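Local atomic coordinates of angiotensin-converting enzyme (PDB entry 6S1Y), a protein that probably cleaves dipeptides from the carboxyl ends of peptides as a zinc metalloprotease of the mosquito Anopheles gambiae. Residues N301-P306 with Y364-Q369; D332-D337 with Q371-R376; V339-C344 with H357-I362. All blocks are in the same frame, centred on the assembly; numbering follows the deposited sequence.

Contact 1: N301-P306 with Y364-Q369; sequences NMTKLP and YYLQYQ. With NAG (2-acetamido-2-deoxy-beta-D-glucopyranose), chain C.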
loop_
_atom_site.group_PDB
_atom_site.type_symbol
_atom_site.label_atom_id
_atom_site.label_comp_id
_atom_site.label_asym_id
_atom_site.label_seq_id
_atom_site.Cartn_x
_atom_site.Cartn_y
_atom_site.Cartn_z
ATOM N N ASN A 301 -16.510 -16.358 -9.410
ATOM C CA ASN A 301 -17.662 -15.777 -10.100
ATOM C C ASN A 301 -17.593 -14.254 -10.105
ATOM O O ASN A 301 -18.598 -13.566 -9.929
ATOM C CB ASN A 301 -18.982 -16.235 -9.489
ATOM C CG ASN A 301 -20.167 -16.034 -10.435
ATOM O OD1 ASN A 301 -20.068 -16.310 -11.623
ATOM N ND2 ASN A 301 -21.284 -15.539 -9.899
ATOM N N MET A 302 -16.398 -13.726 -10.317
ATOM C CA MET A 302 -16.152 -12.295 -10.392
ATOM C C MET A 302 -15.687 -11.969 -11.803
ATOM O O MET A 302 -15.371 -12.858 -12.585
ATOM C CB MET A 302 -15.127 -11.859 -9.322
ATOM C CG MET A 302 -15.637 -12.085 -7.873
ATOM S SD MET A 302 -14.543 -11.544 -6.501
ATOM C CE MET A 302 -14.774 -9.775 -6.583
ATOM N N THR A 303 -15.617 -10.675 -12.118
ATOM C CA THR A 303 -15.496 -10.255 -13.505
ATOM C C THR A 303 -14.139 -10.614 -14.089
ATOM O O THR A 303 -13.098 -10.306 -13.501
ATOM C CB THR A 303 -15.721 -8.753 -13.628
ATOM O OG1 THR A 303 -17.023 -8.425 -13.134
ATOM C CG2 THR A 303 -15.576 -8.309 -15.089
ATOM N N LYS A 304 -14.158 -11.255 -15.256
ATOM C CA LYS A 304 -12.956 -11.517 -16.031
ATOM C C LYS A 304 -12.386 -10.211 -16.574
ATOM O O LYS A 304 -13.117 -9.265 -16.861
ATOM C CB LYS A 304 -13.284 -12.461 -17.198
ATOM C CG LYS A 304 -12.087 -12.918 -18.022
ATOM C CD LYS A 304 -12.473 -13.176 -19.481
ATOM C CE LYS A 304 -12.010 -14.551 -19.961
ATOM N NZ LYS A 304 -10.604 -14.883 -19.571
ATOM N N LEU A 305 -11.065 -10.167 -16.734
ATOM C CA LEU A 305 -10.438 -8.928 -17.201
ATOM C C LEU A 305 -10.876 -8.643 -18.636
ATOM O O LEU A 305 -10.777 -9.526 -19.486
ATOM C CB LEU A 305 -8.906 -9.023 -17.131
ATOM C CG LEU A 305 -8.282 -9.041 -15.730
ATOM C CD1 LEU A 305 -6.797 -9.323 -15.797
ATOM C CD2 LEU A 305 -8.526 -7.719 -15.011
ATOM N N PRO A 306 -11.327 -7.430 -18.947
ATOM C CA PRO A 306 -11.657 -7.095 -20.342
ATOM C C PRO A 306 -10.420 -7.033 -21.214
ATOM O O PRO A 306 -9.285 -6.887 -20.743
ATOM C CB PRO A 306 -12.315 -5.716 -20.234
ATOM C CG PRO A 306 -11.669 -5.094 -18.964
ATOM C CD PRO A 306 -11.464 -6.270 -18.033
ATOM N N TYR A 364 -12.052 -4.151 -8.276
ATOM C CA TYR A 364 -12.924 -3.203 -7.601
ATOM C C TYR A 364 -13.465 -2.201 -8.616
ATOM O O TYR A 364 -14.674 -1.943 -8.671
ATOM C CB TYR A 364 -12.149 -2.519 -6.477
ATOM C CG TYR A 364 -12.924 -2.064 -5.241
ATOM C CD1 TYR A 364 -14.302 -1.901 -5.245
ATOM C CD2 TYR A 364 -12.235 -1.782 -4.055
ATOM C CE1 TYR A 364 -14.983 -1.460 -4.091
ATOM C CE2 TYR A 364 -12.891 -1.361 -2.909
ATOM C CZ TYR A 364 -14.264 -1.193 -2.921
ATOM O OH TYR A 364 -14.869 -0.762 -1.750
ATOM N N TYR A 365 -12.575 -1.652 -9.456
ATOM C CA TYR A 365 -13.002 -0.776 -10.542
ATOM C C TYR A 365 -14.140 -1.420 -11.335
ATOM O O TYR A 365 -15.195 -0.807 -11.545
ATOM C CB TYR A 365 -11.818 -0.461 -11.471
ATOM C CG TYR A 365 -10.621 0.286 -10.860
ATOM C CD1 TYR A 365 -10.752 1.082 -9.724
ATOM C CD2 TYR A 365 -9.356 0.176 -11.437
ATOM C CE1 TYR A 365 -9.665 1.747 -9.186
ATOM C CE2 TYR A 365 -8.261 0.849 -10.911
ATOM C CZ TYR A 365 -8.419 1.628 -9.788
ATOM O OH TYR A 365 -7.316 2.277 -9.274
ATOM N N LEU A 366 -13.949 -2.676 -11.768
ATOM C CA LEU A 366 -14.946 -3.330 -12.607
ATOM C C LEU A 366 -16.258 -3.522 -11.866
ATOM O O LEU A 366 -17.330 -3.407 -12.471
ATOM C CB LEU A 366 -14.421 -4.668 -13.123
ATOM C CG LEU A 366 -13.235 -4.520 -14.079
ATOM C CD1 LEU A 366 -12.559 -5.859 -14.311
ATOM C CD2 LEU A 366 -13.662 -3.907 -15.440
ATOM N N GLN A 367 -16.205 -3.757 -10.551
ATOM C CA GLN A 367 -17.427 -4.050 -9.805
ATOM C C GLN A 367 -18.285 -2.812 -9.567
ATOM O O GLN A 367 -19.500 -2.940 -9.389
ATOM C CB GLN A 367 -17.091 -4.697 -8.458
ATOM C CG GLN A 367 -16.564 -6.114 -8.575
ATOM C CD GLN A 367 -17.635 -7.088 -9.054
ATOM O OE1 GLN A 367 -18.782 -7.013 -8.626
ATOM N NE2 GLN A 367 -17.256 -8.002 -9.935
ATOM N N TYR A 368 -17.702 -1.617 -9.524
ATOM C CA TYR A 368 -18.506 -0.432 -9.253
ATOM C C TYR A 368 -18.564 0.546 -10.428
ATOM O O TYR A 368 -19.074 1.658 -10.268
ATOM C CB TYR A 368 -18.022 0.274 -7.970
ATOM C CG TYR A 368 -16.608 0.854 -7.920
ATOM C CD1 TYR A 368 -16.123 1.696 -8.919
ATOM C CD2 TYR A 368 -15.781 0.615 -6.816
ATOM C CE1 TYR A 368 -14.834 2.247 -8.843
ATOM C CE2 TYR A 368 -14.498 1.156 -6.734
ATOM C CZ TYR A 368 -14.034 1.979 -7.739
ATOM O OH TYR A 368 -12.769 2.521 -7.644
ATOM N N GLN A 369 -18.102 0.145 -11.612
ATOM C CA GLN A 369 -18.072 1.063 -12.744
ATOM C C GLN A 369 -19.462 1.456 -13.237
ATOM O O GLN A 369 -19.574 2.439 -13.979
ATOM C CB GLN A 369 -17.272 0.463 -13.893
ATOM C CG GLN A 369 -17.842 -0.792 -14.509
ATOM C CD GLN A 369 -17.027 -1.237 -15.708
ATOM O OE1 GLN A 369 -16.142 -0.513 -16.167
ATOM N NE2 GLN A 369 -17.311 -2.422 -16.218
HETATM C C1 NAG C . -22.503 -15.312 -10.647
HETATM C C2 NAG C . -23.591 -16.205 -10.038
HETATM C C3 NAG C . -24.934 -15.962 -10.725
HETATM C C4 NAG C . -25.290 -14.478 -10.740
HETATM C C5 NAG C . -24.126 -13.676 -11.328
HETATM C C6 NAG C . -24.329 -12.181 -11.248
HETATM C C7 NAG C . -22.970 -18.375 -9.060
HETATM C C8 NAG C . -22.571 -19.788 -9.345
HETATM N N2 NAG C . -23.214 -17.608 -10.129
HETATM O O3 NAG C . -25.930 -16.683 -10.012
HETATM O O4 NAG C . -26.481 -14.270 -11.503
HETATM O O5 NAG C . -22.917 -13.955 -10.601
HETATM O O6 NAG C . -23.212 -11.481 -11.782
HETATM O O7 NAG C . -23.076 -17.949 -7.914
#
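The last turn of helix 349-368, whose earlier turns bind zinc, is met through L366 and Q367 by T303 and P306 of the loop that joins helix 286-299 to helix 307-312. L366 carries the apolar half. With its CG anti to the carbonyl carbon (chi1 -66°), it projects from the helix toward the loop, where CD1 lies 3.9 Å from P306 CD and 4.0 Å from T303 CG2. L366 reaches end-on toward the CD corner of the P306 ring, whereas T303 crosses the leucine at a slant. A forked side chain suits this place because both branches can close on the proline, L366 CD2 lying 4.1 Å from P306 CD, while CD1 also meets the threonine; T303 supplies that methyl and keeps its hydroxyl toward Q367.

That polar half is proximity without a bond: T303 OG1 and Q367 NE2 are 3.2 Å apart, but the angle is too poor for a hydrogen bond. Q367 bends back at chi2, and its NE2 donates instead to Q363 OE1; the Q363 amide also donates from NE2 to T303 O. Q363 thus links loop and helix end.

Two residues before T303, N301 has a positive phi (57°) and is the C-prime residue of a Schellman motif that ends helix 286-299. N301 ND2 is joined to C1 of the N-acetylglucosamine at 1.4 Å, and K543 and N540 hydrogen-bond to the sugar. N301, M302 and T303 form the Asn-X-Thr sequon of N-glycosylation, here set on a Schellman helix end and leading into a loop packed against the zinc helix.

Contact 2: D332-D337 with Q371-R376; sequences DFFAID and QPVEFR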
loop_
_atom_site.group_PDB
_atom_site.type_symbol
_atom_site.label_atom_id
_atom_site.label_comp_id
_atom_site.label_asym_id
_atom_site.label_seq_id
_atom_site.Cartn_x
_atom_site.Cartn_y
_atom_site.Cartn_z
ATOM N N ASP A 332 -8.121 3.471 -13.147
ATOM C CA ASP A 332 -9.522 3.499 -13.548
ATOM C C ASP A 332 -9.735 4.721 -14.433
ATOM O O ASP A 332 -9.504 5.862 -13.996
ATOM C CB ASP A 332 -10.428 3.569 -12.316
ATOM C CG ASP A 332 -11.914 3.471 -12.673
ATOM O OD1 ASP A 332 -12.229 3.293 -13.880
ATOM O OD2 ASP A 332 -12.763 3.560 -11.744
ATOM N N PHE A 333 -10.168 4.496 -15.671
ATOM C CA PHE A 333 -10.346 5.600 -16.614
ATOM C C PHE A 333 -11.793 6.045 -16.720
ATOM O O PHE A 333 -12.127 6.822 -17.615
ATOM C CB PHE A 333 -9.787 5.228 -17.984
ATOM C CG PHE A 333 -8.289 5.117 -17.996
ATOM C CD1 PHE A 333 -7.663 3.917 -17.702
ATOM C CD2 PHE A 333 -7.511 6.225 -18.254
ATOM C CE1 PHE A 333 -6.295 3.821 -17.694
ATOM C CE2 PHE A 333 -6.143 6.144 -18.237
ATOM C CZ PHE A 333 -5.528 4.940 -17.954
ATOM N N PHE A 334 -12.653 5.579 -15.814
ATOM C CA PHE A 334 -13.982 6.162 -15.638
ATOM C C PHE A 334 -14.768 6.142 -16.947
ATOM O O PHE A 334 -15.486 7.084 -17.281
ATOM C CB PHE A 334 -13.881 7.583 -15.070
ATOM C CG PHE A 334 -13.215 7.641 -13.721
ATOM C CD1 PHE A 334 -13.951 7.473 -12.563
ATOM C CD2 PHE A 334 -11.846 7.834 -13.612
ATOM C CE1 PHE A 334 -13.338 7.509 -11.320
ATOM C CE2 PHE A 334 -11.236 7.866 -12.374
ATOM C CZ PHE A 334 -11.987 7.706 -11.230
ATOM N N ALA A 335 -14.604 5.065 -17.705
ATOM C CA ALA A 335 -15.423 4.780 -18.877
ATOM C C ALA A 335 -16.079 3.429 -18.612
ATOM O O ALA A 335 -16.597 3.202 -17.515
ATOM C CB ALA A 335 -14.588 4.774 -20.151
ATOM N N ILE A 336 -16.040 2.514 -19.574
ATOM C CA ILE A 336 -16.492 1.144 -19.344
ATOM C C ILE A 336 -15.380 0.201 -19.780
ATOM O O ILE A 336 -14.930 0.255 -20.932
ATOM C CB ILE A 336 -17.799 0.816 -20.083
ATOM C CG1 ILE A 336 -18.964 1.650 -19.544
ATOM C CG2 ILE A 336 -18.135 -0.647 -19.911
ATOM C CD1 ILE A 336 -19.249 1.417 -18.045
ATOM N N ASP A 337 -14.925 -0.641 -18.856
ATOM C CA ASP A 337 -13.921 -1.667 -19.110
ATOM C C ASP A 337 -12.567 -1.104 -19.495
ATOM O O ASP A 337 -11.683 -1.866 -19.895
ATOM C CB ASP A 337 -14.400 -2.650 -20.190
ATOM C CG ASP A 337 -15.555 -3.513 -19.704
ATOM O OD1 ASP A 337 -15.992 -3.289 -18.550
ATOM O OD2 ASP A 337 -16.014 -4.408 -20.455
ATOM N N GLN A 371 -21.665 2.647 -11.248
ATOM C CA GLN A 371 -22.136 3.686 -10.345
ATOM C C GLN A 371 -21.873 5.072 -10.929
ATOM O O GLN A 371 -21.091 5.224 -11.868
ATOM C CB GLN A 371 -21.442 3.563 -8.988
ATOM C CG GLN A 371 -21.708 2.256 -8.243
ATOM C CD GLN A 371 -22.802 2.366 -7.182
ATOM O OE1 GLN A 371 -23.321 3.438 -6.906
ATOM N NE2 GLN A 371 -23.145 1.239 -6.581
ATOM N N PRO A 372 -22.523 6.102 -10.396
ATOM C CA PRO A 372 -22.135 7.469 -10.752
ATOM C C PRO A 372 -20.692 7.742 -10.349
ATOM O O PRO A 372 -20.142 7.111 -9.439
ATOM C CB PRO A 372 -23.115 8.347 -9.966
ATOM C CG PRO A 372 -23.698 7.450 -8.929
ATOM C CD PRO A 372 -23.668 6.064 -9.476
ATOM N N VAL A 373 -20.087 8.716 -11.033
ATOM C CA VAL A 373 -18.642 8.905 -10.955
ATOM C C VAL A 373 -18.188 9.129 -9.514
ATOM O O VAL A 373 -17.164 8.590 -9.091
ATOM C CB VAL A 373 -18.200 10.066 -11.868
ATOM C CG1 VAL A 373 -18.917 11.380 -11.488
ATOM C CG2 VAL A 373 -16.691 10.223 -11.804
ATOM N N GLU A 374 -18.935 9.918 -8.738
ATOM C CA GLU A 374 -18.511 10.240 -7.383
ATOM C C GLU A 374 -18.702 9.086 -6.398
ATOM O O GLU A 374 -18.305 9.218 -5.236
ATOM C CB GLU A 374 -19.253 11.490 -6.885
ATOM C CG GLU A 374 -20.733 11.298 -6.581
ATOM C CD GLU A 374 -21.629 11.390 -7.813
ATOM O OE1 GLU A 374 -22.774 11.870 -7.679
ATOM O OE2 GLU A 374 -21.199 10.974 -8.907
ATOM N N PHE A 375 -19.308 7.976 -6.815
ATOM C CA PHE A 375 -19.335 6.762 -6.010
ATOM C C PHE A 375 -18.344 5.718 -6.514
ATOM O O PHE A 375 -18.251 4.632 -5.927
ATOM C CB PHE A 375 -20.736 6.143 -5.988
ATOM C CG PHE A 375 -21.739 6.900 -5.154
ATOM C CD1 PHE A 375 -21.356 7.945 -4.329
ATOM C CD2 PHE A 375 -23.077 6.548 -5.192
ATOM C CE1 PHE A 375 -22.301 8.625 -3.554
ATOM C CE2 PHE A 375 -24.025 7.233 -4.432
ATOM C CZ PHE A 375 -23.637 8.260 -3.613
ATOM N N ARG A 376 -17.608 6.017 -7.583
ATOM C CA ARG A 376 -16.643 5.071 -8.136
ATOM C C ARG A 376 -15.317 5.196 -7.381
ATOM O O ARG A 376 -14.312 5.705 -7.881
ATOM C CB ARG A 376 -16.489 5.299 -9.639
ATOM C CG ARG A 376 -17.727 4.894 -10.420
ATOM C CD ARG A 376 -17.656 5.248 -11.885
ATOM N NE ARG A 376 -16.797 4.360 -12.647
ATOM C CZ ARG A 376 -16.760 4.320 -13.976
ATOM N NH1 ARG A 376 -17.557 5.122 -14.674
ATOM N NH2 ARG A 376 -15.929 3.479 -14.609
HETATM O O HOH W 1 -14.902 2.149 -12.193
HETATM O O HOH W 2 -12.334 4.571 -9.154
#
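The side chains of R376 and F334 slide past each other in opposite directions, ring and guanidinium planes 54° apart. The arginine chain is bent at chi3 (76°), which turns its flat end toward segment 332-337. There F334 CA rests over one face of the guanidinium, 3.5 Å from R376 NH2. A335 O comes to the edge instead, close to the guanidinium plane, and accepts from R376 NH2 at 3.0 Å in a fairly straight bond (158° at the hydrogen). The aromatic ring of F334 also crosses V373 at about a right angle, its CD1 lying 4.0 Å from V373 CG2.

D332 crosses the arginine almost perpendicularly. Its OD1 stands 3.8 Å from R376 NH2, a long salt bridge; the same oxygen accepts from the backbone N of F334 in an Asx turn. OD2 reaches the partner segment through water: one molecule donates to D332 OD2 at 2.6 Å and accepts from R376 NH2, while a second donates to both D332 OD2 and R376 O, the latter at 2.6 Å.

Arginine suits this buried place because its planar end offers apolar contact over the face and donors at the rim; aspartate can shape its own turn and still face the charge. The charges thus meet through one long direct approach and one water, the second water ties the carboxylate to the R376 carbonyl, and the direct hydrogen bond between the segments goes to neutral A335 O.

Contact 3: V339-C344 with H357-I362; sequences VRIKQC and HELGHI. With ZN (zinc ion), chain G; KSN ((2~{S})-2-[[(4~{S})-4-azanyl-5-oxidanyl-5-oxidanylidene-pentanoyl]amino]pentanedioic acid), chain H.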
loop_
_atom_site.group_PDB
_atom_site.type_symbol
_atom_site.label_atom_id
_atom_site.label_comp_id
_atom_site.label_asym_id
_atom_site.label_seq_id
_atom_site.Cartn_x
_atom_site.Cartn_y
_atom_site.Cartn_z
ATOM N N VAL A 339 -9.557 -0.239 -17.951
ATOM C CA VAL A 339 -8.865 -0.401 -16.682
ATOM C C VAL A 339 -7.484 -0.952 -16.994
ATOM O O VAL A 339 -7.339 -1.813 -17.874
ATOM C CB VAL A 339 -9.647 -1.329 -15.721
ATOM C CG1 VAL A 339 -10.963 -0.666 -15.295
ATOM C CG2 VAL A 339 -9.911 -2.684 -16.358
ATOM N N ARG A 340 -6.465 -0.448 -16.291
ATOM C CA ARG A 340 -5.106 -0.779 -16.681
ATOM C C ARG A 340 -4.178 -0.859 -15.477
ATOM O O ARG A 340 -4.323 -0.125 -14.498
ATOM C CB ARG A 340 -4.528 0.248 -17.668
ATOM C CG ARG A 340 -5.478 0.673 -18.755
ATOM C CD ARG A 340 -4.823 1.641 -19.726
ATOM N NE ARG A 340 -5.826 2.463 -20.401
ATOM C CZ ARG A 340 -5.545 3.459 -21.232
ATOM N NH1 ARG A 340 -4.287 3.754 -21.507
ATOM N NH2 ARG A 340 -6.528 4.160 -21.778
ATOM N N ILE A 341 -3.184 -1.731 -15.603
ATOM C CA ILE A 341 -2.103 -1.848 -14.643
ATOM C C ILE A 341 -0.816 -1.438 -15.330
ATOM O O ILE A 341 -0.574 -1.798 -16.490
ATOM C CB ILE A 341 -2.009 -3.284 -14.073
ATOM C CG1 ILE A 341 -3.149 -3.502 -13.078
ATOM C CG2 ILE A 341 -0.633 -3.535 -13.458
ATOM C CD1 ILE A 341 -3.288 -4.941 -12.551
ATOM N N LYS A 342 0.012 -0.697 -14.608
ATOM C CA LYS A 342 1.366 -0.372 -15.030
ATOM C C LYS A 342 2.282 -0.951 -13.958
ATOM O O LYS A 342 2.304 -0.467 -12.818
ATOM C CB LYS A 342 1.546 1.138 -15.192
ATOM C CG LYS A 342 2.950 1.560 -15.575
ATOM C CD LYS A 342 2.968 2.995 -16.133
ATOM C CE LYS A 342 2.334 4.007 -15.176
ATOM N NZ LYS A 342 3.201 4.318 -14.012
ATOM N N GLN A 343 3.009 -2.002 -14.310
ATOM C CA GLN A 343 3.847 -2.713 -13.363
ATOM C C GLN A 343 5.099 -3.193 -14.070
ATOM O O GLN A 343 5.019 -3.807 -15.142
ATOM C CB GLN A 343 3.103 -3.904 -12.743
ATOM C CG GLN A 343 3.892 -4.600 -11.634
ATOM C CD GLN A 343 3.068 -5.621 -10.867
ATOM O OE1 GLN A 343 1.839 -5.578 -10.858
ATOM N NE2 GLN A 343 3.756 -6.552 -10.208
ATOM N N CYS A 344 6.251 -2.918 -13.466
ATOM C CA CYS A 344 7.524 -3.397 -14.002
ATOM C C CYS A 344 7.806 -4.781 -13.412
ATOM O O CYS A 344 8.787 -5.038 -12.726
ATOM C CB CYS A 344 8.627 -2.377 -13.746
ATOM S SG CYS A 344 8.240 -0.756 -14.557
ATOM N N HIS A 357 -2.362 -7.868 -5.597
ATOM C CA HIS A 357 -2.748 -6.590 -4.992
ATOM C C HIS A 357 -3.339 -5.663 -6.048
ATOM O O HIS A 357 -4.421 -5.087 -5.866
ATOM C CB HIS A 357 -1.540 -5.922 -4.313
ATOM C CG HIS A 357 -1.819 -4.541 -3.792
ATOM N ND1 HIS A 357 -2.300 -4.304 -2.522
ATOM C CD2 HIS A 357 -1.702 -3.324 -4.382
ATOM C CE1 HIS A 357 -2.467 -3.003 -2.351
ATOM N NE2 HIS A 357 -2.107 -2.386 -3.463
ATOM N N GLU A 358 -2.621 -5.505 -7.165
ATOM C CA GLU A 358 -3.063 -4.597 -8.221
ATOM C C GLU A 358 -4.338 -5.101 -8.904
ATOM O O GLU A 358 -5.250 -4.313 -9.180
ATOM C CB GLU A 358 -1.932 -4.413 -9.232
ATOM C CG GLU A 358 -0.641 -3.837 -8.656
ATOM C CD GLU A 358 -0.834 -2.480 -7.996
ATOM O OE1 GLU A 358 -1.786 -1.764 -8.364
ATOM O OE2 GLU A 358 -0.035 -2.125 -7.091
ATOM N N LEU A 359 -4.436 -6.408 -9.161
ATOM C CA LEU A 359 -5.638 -6.930 -9.806
ATOM C C LEU A 359 -6.845 -6.788 -8.905
ATOM O O LEU A 359 -7.972 -6.789 -9.404
ATOM C CB LEU A 359 -5.487 -8.408 -10.191
ATOM C CG LEU A 359 -4.632 -8.724 -11.413
ATOM C CD1 LEU A 359 -4.347 -10.229 -11.536
ATOM C CD2 LEU A 359 -5.301 -8.208 -12.691
ATOM N N GLY A 360 -6.626 -6.683 -7.591
ATOM C CA GLY A 360 -7.729 -6.402 -6.691
ATOM C C GLY A 360 -8.272 -5.001 -6.879
ATOM O O GLY A 360 -9.482 -4.783 -6.790
ATOM N N HIS A 361 -7.376 -4.031 -7.109
ATOM C CA HIS A 361 -7.803 -2.686 -7.497
ATOM C C HIS A 361 -8.640 -2.746 -8.782
ATOM O O HIS A 361 -9.740 -2.189 -8.854
ATOM C CB HIS A 361 -6.580 -1.768 -7.713
ATOM C CG HIS A 361 -5.895 -1.298 -6.458
ATOM N ND1 HIS A 361 -6.569 -0.715 -5.406
ATOM C CD2 HIS A 361 -4.580 -1.252 -6.128
ATOM C CE1 HIS A 361 -5.704 -0.360 -4.473
ATOM N NE2 HIS A 361 -4.491 -0.680 -4.883
ATOM N N ILE A 362 -8.123 -3.431 -9.811
ATOM C CA ILE A 362 -8.838 -3.531 -11.083
ATOM C C ILE A 362 -10.230 -4.120 -10.867
ATOM O O ILE A 362 -11.235 -3.561 -11.314
ATOM C CB ILE A 362 -8.040 -4.371 -12.096
ATOM C CG1 ILE A 362 -6.719 -3.697 -12.454
ATOM C CG2 ILE A 362 -8.879 -4.591 -13.357
ATOM C CD1 ILE A 362 -6.860 -2.374 -13.153
HETATM ZN ZN ZN G . -2.859 -0.550 -3.729
HETATM C C10 KSN H . -0.798 4.956 -6.560
HETATM C C13 KSN H . -0.922 0.655 -4.802
HETATM C C17 KSN H . 4.240 -0.332 -0.907
HETATM C C02 KSN H . 2.995 -1.223 -1.006
HETATM C C03 KSN H . 1.914 -0.754 -1.991
HETATM C C04 KSN H . 2.347 0.204 -3.089
HETATM C C05 KSN H . 2.133 -0.306 -4.538
HETATM C C07 KSN H . 0.353 1.476 -5.112
HETATM C C08 KSN H . 0.142 2.559 -6.162
HETATM C C09 KSN H . -0.786 3.691 -5.681
HETATM N N01 KSN H . 2.362 -1.360 0.310
HETATM N N06 KSN H . 1.226 0.355 -5.487
HETATM O O11 KSN H . 0.159 5.166 -7.369
HETATM O O12 KSN H . -1.749 5.808 -6.481
HETATM O O14 KSN H . -1.186 -0.337 -5.537
HETATM O O15 KSN H . -1.662 0.917 -3.834
HETATM O O16 KSN H . 2.781 -1.232 -4.928
HETATM O O18 KSN H . 5.177 -0.542 -1.723
HETATM O O19 KSN H . 4.392 0.589 -0.061
#
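E358 leans from the zinc helix across I341 of strand 339-342, and its side chain passes from an apolar floor to the bound ligand. CB sits 3.6 Å from I341 CD1. CG lies 3.7 Å from Q343 OE1, a buried oxygen with no polar partner in the model, although the same amide donates from NE2 to E351. Beyond CG the chain bends (chi2 -58°), which lifts the carboxylate off the strand toward the gamma-glutamyl dipeptide. OE2 accepts a weak hydrogen bond from ligand N06; its 2.6 Å approach to ligand O14 is close, but no bond is assigned.

O14 and O15 belong to one ligand carboxylate that binds the zinc ion, O15 at 1.9 Å and O14 at 2.5 Å. H357 NE2 and H361 NE2 each lie 2.0 Å from the metal, and E385 completes the site.

Farther along the helix, I341 CG1 packs on I362 CG1 at 3.6 Å, and V339 CG2 on I362 CG2. Valine and isoleucine suit the extended strand, nearly antiparallel to the helix (161°). The HExxH helix rests on a mainly apolar face and turns its histidines to the metal and E358 to the ligand, consistent with a catalytic-base glutamate, as in related zinc peptidases.

Overall arrangement
Contacts 1 and 3 share helix 349-368, gripped at its end in contact 1 and along its zinc-binding turns in contact 3; L305 bridges them by packing on L359 and I362. Contact 3 is wholly buried, its centre about 12 Å from the centre of the chain, and joins helix to strand without a hydrogen bond. The centre of contact 1, partly buried and next to a glycan, lies about 21 Å from the chain's centre, and that of contact 2 about 22 Å. Contact 2 is buried but mixed: a direct hydrogen bond, water bridges and a long ion pair beside F334-V373 packing. D337 and Q369, probably hydrogen-bonded, join contacts 1 and 2.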